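PDB 2DFA: hypothetical UPF0271 protein TTHB195, which probably catalyses the ATP-dependent cleavage of 5-oxoproline to L-glutamate, as subunit A of a complex with PxpB and PxpC. Local coordinates for residues A9-S12 and A17-H20; E11-F16 and P66-F71; G36-S41 and K109-L114. All coordinates share one frame; numbering follows the deposited sequence.

Contact 1 of 3, residues A9-S12 and A17-H20; sequences AGES and AYGH
Ser12 and Tyr18 join the two arms of one loop, the hydroxyl of the serine meeting the backbone amide of the tyrosine. Tyr18 N donates to Ser12 OG over 2.7 Å, nearly straight at 160°. OG can reach it because it lies anti to the serine's carbonyl carbon, beside its backbone N (chi1 -62°). Serine suits the place, since its short side chain carries an acceptor straight to the amide. The tyrosine then runs back along the first arm: its CB lies 3.8 Å from Ser12 CA, and its ring passes beside Glu11. These two side chains cross obliquely, with Glu11 CB 3.9 Å from Tyr18 CD2 and the carboxylate plane turned 79° from the ring. The ring thus offers the aliphatic part of Glu11 an apolar neighbour, while the acid's OE2 is hydrogen-bonded to His38. A water forms a second bridge, accepting from Glu11 N at 3.1 Å and donating to Tyr18 O at 2.8 Å. Gly10 turns the chain just before this with a positive phi, which glycine adopts readily. The loop follows strand 2-9 and leads into helix 21-24, with His20 at the N-cap position; Glu11 rests on Ala34 of neighbouring strand 30-34, and Ser12 and Ala17 both touch Arg44 of helix 42-54.

Contact 2 of 3, residues E11-F16 and P66-F71; sequences ESYGAF and PDLVGF
Beside a possible metal site, Tyr13 and Glu11 from the loop after strand 2-9 meet Leu68 and Phe71 from the loop after strand 58-62. Leu68 lays a methyl over one face of the Tyr13 ring, CD2 standing 3.6 Å from its centroid and 16° off the normal, a CH-pi contact. Leu68 CG lies anti to the backbone N (chi1 -177°), which carries the methyls out to that face. The nearest ring atom, Tyr13 CZ, is 3.5 Å from Leu68 CD2, while Leu68 CD1 sits 3.8 Å from Tyr13 CD1. A branched leucine suits this place because two methyls spread over one flat surface. OE1 of Glu11 lies at the edge of the Phe71 ring, in its plane, 3.6 Å from CZ, and the carboxylate is turned 62° from that ring. The slightly positive C-H edge is probably a tolerable neighbour for a buried acid whose OE2 is bonded to His38 NE2. Tyr13-Phe16 form a type II' turn, and Leu68-Phe71 a type I turn, overlapped by an Asx motif in which Asp67 OD1 accepts from Gly70 N at 3.1 Å. Such loop-to-loop packing at the C-terminal ends of parallel strands is typical of the active-site face of barrel-like beta/alpha folds.

Contact 3 of 3, residues G36-S41 and K109-L114; sequences GFHGGS and KPHGAL
His38 meets His111 face to face, in an offset stack whose ring centroids are 3.7 Å apart and whose planes differ by only 10°. The side chain of His38 starts toward its partner with CB, which is 4.0 Å from His111 CD2. Its chi1 of 68° sets CG between the backbone N and the carbonyl carbon, and this brings CG to 3.4 Å from His111 CD2. The two branches of the ring then part. ND1 stands 3.7 Å from His111 CD2, whereas CD2 makes the tightest approach of the pair, 3.3 Å from His111 CD2. Further out, CE1 and NE2 of His38 lie over the start of the partner ring, with NE2 3.5 Å from His111 CG, and His111 CB adds a CH-pi contact over the His38 face. NE2 also finds a different mate, a hydrogen bond to OE2 of Glu11. A leucine in place of His38 would probably leave the buried Glu11 carboxylate without this partner and cost His111 the flat surface against which it is stacked. Histidine suits both places, since each ring can be stacked through its face while its nitrogens bond at the rim. His111 NE2 bonds to the carbonyl O of Phe71. That bond and the stack together fix the turn of the ring, which is consistent with His111 joining Asp8 and His62 round a possible metal site, vacant here.

Overall arrangement
The loops after strands 2-9, 30-34 and 58-62 of the parallel sheet meet, with the segment that leads into helix 112-120. Contact 1 closes within the loop after strand 2-9; contact 2 ties that loop to the one after strand 58-62; contact 3 ties the loop after 30-34 to the start of helix 112-120. Along the chain contact 1 closes before contact 3 opens, while contacts 2 and 3 interleave. Centres lie about 9 Å apart (1 to 2 and 2 to 3) and about 12 Å (1 to 3). Glu11, shared by contacts 1 and 2, reaches contact 3, so distant parts of the sequence converge on one possible, unconfirmed site. All three also touch the second subunit.

Contact 1 of 3, residues A9-S12 and A17-H20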
loop_
_atom_site.group_PDB
_atom_site.type_symbol
_atom_site.label_atom_id
_atom_site.label_comp_id
_atom_site.label_asym_id
_atom_site.label_seq_id
_atom_site.Cartn_x
_atom_site.Cartn_y
_atom_site.Cartn_z
ATOM N N ALA A 9 5.610 -20.432 -1.939
ATOM C CA ALA A 9 6.504 -20.047 -0.855
ATOM C C ALA A 9 6.863 -18.567 -0.940
ATOM O O ALA A 9 6.487 -17.883 -1.893
ATOM C CB ALA A 9 7.772 -20.884 -0.908
ATOM N N GLY A 10 7.592 -18.091 0.065
ATOM C CA GLY A 10 8.009 -16.698 0.113
ATOM C C GLY A 10 6.838 -15.725 0.176
ATOM O O GLY A 10 6.939 -14.593 -0.284
ATOM N N GLU A 11 5.730 -16.153 0.764
ATOM C CA GLU A 11 4.560 -15.284 0.836
ATOM C C GLU A 11 4.507 -14.380 2.068
ATOM O O GLU A 11 3.596 -13.555 2.201
ATOM C CB GLU A 11 3.295 -16.138 0.704
ATOM C CG GLU A 11 3.390 -17.064 -0.505
ATOM C CD GLU A 11 2.064 -17.655 -0.935
ATOM O OE1 GLU A 11 1.582 -18.598 -0.272
ATOM O OE2 GLU A 11 1.510 -17.178 -1.948
ATOM N N SER A 12 5.493 -14.523 2.955
ATOM C CA SER A 12 5.573 -13.698 4.157
ATOM C C SER A 12 5.720 -12.238 3.727
ATOM O O SER A 12 6.288 -11.947 2.668
ATOM C CB SER A 12 6.787 -14.093 5.008
ATOM O OG SER A 12 6.694 -15.432 5.468
ATOM N N ALA A 17 5.048 -13.256 9.158
ATOM C CA ALA A 17 5.524 -14.539 8.659
ATOM C C ALA A 17 4.324 -15.334 8.136
ATOM O O ALA A 17 3.246 -15.323 8.741
ATOM C CB ALA A 17 6.227 -15.309 9.781
ATOM N N TYR A 18 4.503 -16.008 7.004
ATOM C CA TYR A 18 3.427 -16.803 6.417
ATOM C C TYR A 18 3.936 -18.127 5.838
ATOM O O TYR A 18 5.009 -18.183 5.238
ATOM C CB TYR A 18 2.729 -16.014 5.305
ATOM C CG TYR A 18 1.425 -16.632 4.848
ATOM C CD1 TYR A 18 0.224 -16.317 5.484
ATOM C CD2 TYR A 18 1.395 -17.550 3.795
ATOM C CE1 TYR A 18 -0.977 -16.900 5.083
ATOM C CE2 TYR A 18 0.199 -18.140 3.388
ATOM C CZ TYR A 18 -0.982 -17.809 4.037
ATOM O OH TYR A 18 -2.167 -18.387 3.642
ATOM N N GLY A 19 3.154 -19.186 6.022
ATOM C CA GLY A 19 3.526 -20.488 5.496
ATOM C C GLY A 19 4.539 -21.260 6.321
ATOM O O GLY A 19 4.800 -20.929 7.476
ATOM N N HIS A 20 5.107 -22.299 5.719
ATOM C CA HIS A 20 6.108 -23.135 6.382
ATOM C C HIS A 20 7.232 -23.441 5.401
ATOM O O HIS A 20 7.590 -24.605 5.195
ATOM C CB HIS A 20 5.486 -24.456 6.847
ATOM C CG HIS A 20 4.268 -24.289 7.701
ATOM N ND1 HIS A 20 3.009 -24.103 7.173
ATOM C CD2 HIS A 20 4.120 -24.266 9.047
ATOM C CE1 HIS A 20 2.136 -23.973 8.158
ATOM N NE2 HIS A 20 2.785 -24.069 9.304
HETATM O O HOH W 1 5.396 -18.646 2.522
#

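Contact 2 of 3, residues E11-F16 and P66-F71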
loop_
_atom_site.group_PDB
_atom_site.type_symbol
_atom_site.label_atom_id
_atom_site.label_comp_id
_atom_site.label_asym_id
_atom_site.label_seq_id
_atom_site.Cartn_x
_atom_site.Cartn_y
_atom_site.Cartn_z
ATOM N N GLU A 11 5.730 -16.153 0.764
ATOM C CA GLU A 11 4.560 -15.284 0.836
ATOM C C GLU A 11 4.507 -14.380 2.068
ATOM O O GLU A 11 3.596 -13.555 2.201
ATOM C CB GLU A 11 3.295 -16.138 0.704
ATOM C CG GLU A 11 3.390 -17.064 -0.505
ATOM C CD GLU A 11 2.064 -17.655 -0.935
ATOM O OE1 GLU A 11 1.582 -18.598 -0.272
ATOM O OE2 GLU A 11 1.510 -17.178 -1.948
ATOM N N SER A 12 5.493 -14.523 2.955
ATOM C CA SER A 12 5.573 -13.698 4.157
ATOM C C SER A 12 5.720 -12.238 3.727
ATOM O O SER A 12 6.288 -11.947 2.668
ATOM C CB SER A 12 6.787 -14.093 5.008
ATOM O OG SER A 12 6.694 -15.432 5.468
ATOM N N TYR A 13 5.221 -11.323 4.549
ATOM C CA TYR A 13 5.305 -9.904 4.222
ATOM C C TYR A 13 5.787 -9.109 5.428
ATOM O O TYR A 13 5.076 -8.992 6.431
ATOM C CB TYR A 13 3.932 -9.388 3.778
ATOM C CG TYR A 13 3.979 -8.005 3.167
ATOM C CD1 TYR A 13 4.211 -7.831 1.799
ATOM C CD2 TYR A 13 3.818 -6.867 3.960
ATOM C CE1 TYR A 13 4.279 -6.554 1.237
ATOM C CE2 TYR A 13 3.884 -5.588 3.406
ATOM C CZ TYR A 13 4.114 -5.439 2.052
ATOM O OH TYR A 13 4.174 -4.171 1.511
ATOM N N GLY A 14 6.988 -8.550 5.321
ATOM C CA GLY A 14 7.538 -7.783 6.424
ATOM C C GLY A 14 7.596 -8.618 7.693
ATOM O O GLY A 14 8.160 -9.713 7.703
ATOM N N ALA A 15 6.999 -8.103 8.762
ATOM C CA ALA A 15 6.975 -8.795 10.044
ATOM C C ALA A 15 5.963 -9.942 10.061
ATOM O O ALA A 15 5.976 -10.765 10.978
ATOM C CB ALA A 15 6.649 -7.800 11.164
ATOM N N PHE A 16 5.096 -9.998 9.050
ATOM C CA PHE A 16 4.068 -11.039 8.968
ATOM C C PHE A 16 4.560 -12.339 8.331
ATOM O O PHE A 16 4.497 -12.509 7.113
ATOM C CB PHE A 16 2.860 -10.528 8.178
ATOM C CG PHE A 16 2.234 -9.289 8.758
ATOM C CD1 PHE A 16 1.578 -9.333 9.988
ATOM C CD2 PHE A 16 2.318 -8.073 8.088
ATOM C CE1 PHE A 16 1.017 -8.181 10.543
ATOM C CE2 PHE A 16 1.760 -6.912 8.637
ATOM C CZ PHE A 16 1.109 -6.970 9.867
ATOM N N PRO A 66 -2.883 -7.079 -7.533
ATOM C CA PRO A 66 -2.376 -6.105 -6.571
ATOM C C PRO A 66 -3.423 -5.965 -5.459
ATOM O O PRO A 66 -4.203 -5.005 -5.437
ATOM C CB PRO A 66 -2.237 -4.838 -7.413
ATOM C CG PRO A 66 -3.394 -4.964 -8.363
ATOM C CD PRO A 66 -3.311 -6.418 -8.781
ATOM N N ASP A 67 -3.437 -6.935 -4.548
ATOM C CA ASP A 67 -4.397 -6.958 -3.437
ATOM C C ASP A 67 -3.747 -7.657 -2.242
ATOM O O ASP A 67 -4.003 -8.831 -1.970
ATOM C CB ASP A 67 -5.665 -7.702 -3.884
ATOM C CG ASP A 67 -6.742 -7.766 -2.803
ATOM O OD1 ASP A 67 -6.692 -6.983 -1.832
ATOM O OD2 ASP A 67 -7.651 -8.611 -2.945
ATOM N N LEU A 68 -2.894 -6.928 -1.535
ATOM C CA LEU A 68 -2.183 -7.485 -0.388
ATOM C C LEU A 68 -3.112 -7.930 0.737
ATOM O O LEU A 68 -3.029 -9.067 1.207
ATOM C CB LEU A 68 -1.183 -6.464 0.158
ATOM C CG LEU A 68 -0.306 -6.933 1.324
ATOM C CD1 LEU A 68 0.496 -8.163 0.906
ATOM C CD2 LEU A 68 0.624 -5.803 1.743
ATOM N N VAL A 69 -3.999 -7.037 1.169
ATOM C CA VAL A 69 -4.904 -7.376 2.256
ATOM C C VAL A 69 -5.750 -8.591 1.904
ATOM O O VAL A 69 -6.089 -9.388 2.780
ATOM C CB VAL A 69 -5.814 -6.164 2.645
ATOM C CG1 VAL A 69 -6.806 -5.855 1.532
ATOM C CG2 VAL A 69 -6.537 -6.454 3.952
ATOM N N GLY A 70 -6.072 -8.749 0.621
ATOM C CA GLY A 70 -6.874 -9.886 0.199
ATOM C C GLY A 70 -6.040 -11.103 -0.184
ATOM O O GLY A 70 -6.580 -12.142 -0.581
ATOM N N PHE A 71 -4.725 -10.964 -0.068
ATOM C CA PHE A 71 -3.776 -12.033 -0.398
ATOM C C PHE A 71 -3.930 -12.505 -1.846
ATOM O O PHE A 71 -3.658 -13.668 -2.168
ATOM C CB PHE A 71 -3.957 -13.222 0.556
ATOM C CG PHE A 71 -2.772 -14.155 0.596
ATOM C CD1 PHE A 71 -1.540 -13.715 1.080
ATOM C CD2 PHE A 71 -2.889 -15.474 0.157
ATOM C CE1 PHE A 71 -0.437 -14.577 1.128
ATOM C CE2 PHE A 71 -1.793 -16.343 0.201
ATOM C CZ PHE A 71 -0.565 -15.892 0.688
#

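Contact 3 of 3, residues G36-S41 and K109-L114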
loop_
_atom_site.group_PDB
_atom_site.type_symbol
_atom_site.label_atom_id
_atom_site.label_comp_id
_atom_site.label_asym_id
_atom_site.label_seq_id
_atom_site.Cartn_x
_atom_site.Cartn_y
_atom_site.Cartn_z
ATOM N N GLY A 36 5.643 -9.666 -4.210
ATOM C CA GLY A 36 5.340 -8.378 -3.605
ATOM C C GLY A 36 3.944 -7.797 -3.772
ATOM O O GLY A 36 3.650 -6.747 -3.197
ATOM N N PHE A 37 3.083 -8.460 -4.534
ATOM C CA PHE A 37 1.721 -7.953 -4.745
ATOM C C PHE A 37 0.683 -8.545 -3.791
ATOM O O PHE A 37 -0.116 -7.807 -3.206
ATOM C CB PHE A 37 1.281 -8.204 -6.194
ATOM C CG PHE A 37 1.753 -7.155 -7.169
ATOM C CD1 PHE A 37 3.047 -6.647 -7.104
ATOM C CD2 PHE A 37 0.901 -6.693 -8.174
ATOM C CE1 PHE A 37 3.491 -5.689 -8.027
ATOM C CE2 PHE A 37 1.331 -5.736 -9.105
ATOM C CZ PHE A 37 2.622 -5.235 -9.031
ATOM N N HIS A 38 0.678 -9.868 -3.651
ATOM C CA HIS A 38 -0.264 -10.477 -2.737
ATOM C C HIS A 38 0.471 -11.018 -1.523
ATOM O O HIS A 38 -0.122 -11.529 -0.582
ATOM C CB HIS A 38 -0.973 -11.617 -3.469
ATOM C CG HIS A 38 0.010 -12.724 -3.754
ATOM N ND1 HIS A 38 0.799 -12.754 -4.857
ATOM C CD2 HIS A 38 0.268 -13.868 -2.991
ATOM C CE1 HIS A 38 1.516 -13.890 -4.759
ATOM N NE2 HIS A 38 1.220 -14.577 -3.652
ATOM N N GLY A 39 1.786 -10.845 -1.550
ATOM C CA GLY A 39 2.643 -11.265 -0.460
ATOM C C GLY A 39 4.083 -11.177 -0.928
ATOM O O GLY A 39 4.342 -10.780 -2.066
ATOM N N GLY A 40 5.020 -11.539 -0.056
ATOM C CA GLY A 40 6.425 -11.495 -0.424
ATOM C C GLY A 40 7.089 -10.123 -0.499
ATOM O O GLY A 40 7.359 -9.623 -1.594
ATOM N N SER A 41 7.350 -9.501 0.648
ATOM C CA SER A 41 8.034 -8.204 0.666
ATOM C C SER A 41 9.471 -8.471 0.198
ATOM O O SER A 41 9.936 -9.612 0.246
ATOM C CB SER A 41 8.030 -7.622 2.078
ATOM O OG SER A 41 8.615 -8.531 2.991
ATOM N N LYS A 109 4.046 -19.138 -12.665
ATOM C CA LYS A 109 2.765 -19.724 -12.316
ATOM C C LYS A 109 1.947 -18.668 -11.575
ATOM O O LYS A 109 2.301 -18.267 -10.465
ATOM C CB LYS A 109 2.954 -20.930 -11.399
ATOM C CG LYS A 109 1.651 -21.512 -10.865
ATOM C CD LYS A 109 1.940 -22.560 -9.792
ATOM C CE LYS A 109 0.672 -23.117 -9.175
ATOM N NZ LYS A 109 1.001 -23.994 -8.011
ATOM N N PRO A 110 0.846 -18.212 -12.178
ATOM C CA PRO A 110 -0.034 -17.197 -11.573
ATOM C C PRO A 110 -0.562 -17.649 -10.215
ATOM O O PRO A 110 -0.731 -18.846 -9.976
ATOM C CB PRO A 110 -1.160 -17.057 -12.592
ATOM C CG PRO A 110 -0.492 -17.433 -13.898
ATOM C CD PRO A 110 0.354 -18.614 -13.508
ATOM N N HIS A 111 -0.843 -16.688 -9.340
ATOM C CA HIS A 111 -1.352 -16.987 -8.003
ATOM C C HIS A 111 -2.827 -16.655 -7.796
ATOM O O HIS A 111 -3.354 -15.709 -8.384
ATOM C CB HIS A 111 -0.552 -16.215 -6.946
ATOM C CG HIS A 111 -1.246 -16.125 -5.619
ATOM N ND1 HIS A 111 -1.271 -17.169 -4.720
ATOM C CD2 HIS A 111 -1.996 -15.139 -5.070
ATOM C CE1 HIS A 111 -2.007 -16.832 -3.674
ATOM N NE2 HIS A 111 -2.459 -15.604 -3.862
ATOM N N GLY A 112 -3.466 -17.442 -6.929
ATOM C CA GLY A 112 -4.855 -17.235 -6.562
ATOM C C GLY A 112 -5.873 -16.819 -7.606
ATOM O O GLY A 112 -6.037 -17.481 -8.630
ATOM N N ALA A 113 -6.566 -15.714 -7.336
ATOM C CA ALA A 113 -7.607 -15.222 -8.233
ATOM C C ALA A 113 -7.124 -14.924 -9.647
ATOM O O ALA A 113 -7.901 -15.038 -10.597
ATOM C CB ALA A 113 -8.278 -13.990 -7.632
ATOM N N LEU A 114 -5.859 -14.538 -9.797
ATOM C CA LEU A 114 -5.326 -14.261 -11.133
ATOM C C LEU A 114 -5.293 -15.578 -11.905
ATOM O O LEU A 114 -5.644 -15.633 -13.083
ATOM C CB LEU A 114 -3.907 -13.674 -11.050
ATOM C CG LEU A 114 -3.191 -13.367 -12.380
ATOM C CD1 LEU A 114 -4.052 -12.451 -13.255
ATOM C CD2 LEU A 114 -1.842 -12.721 -12.092
#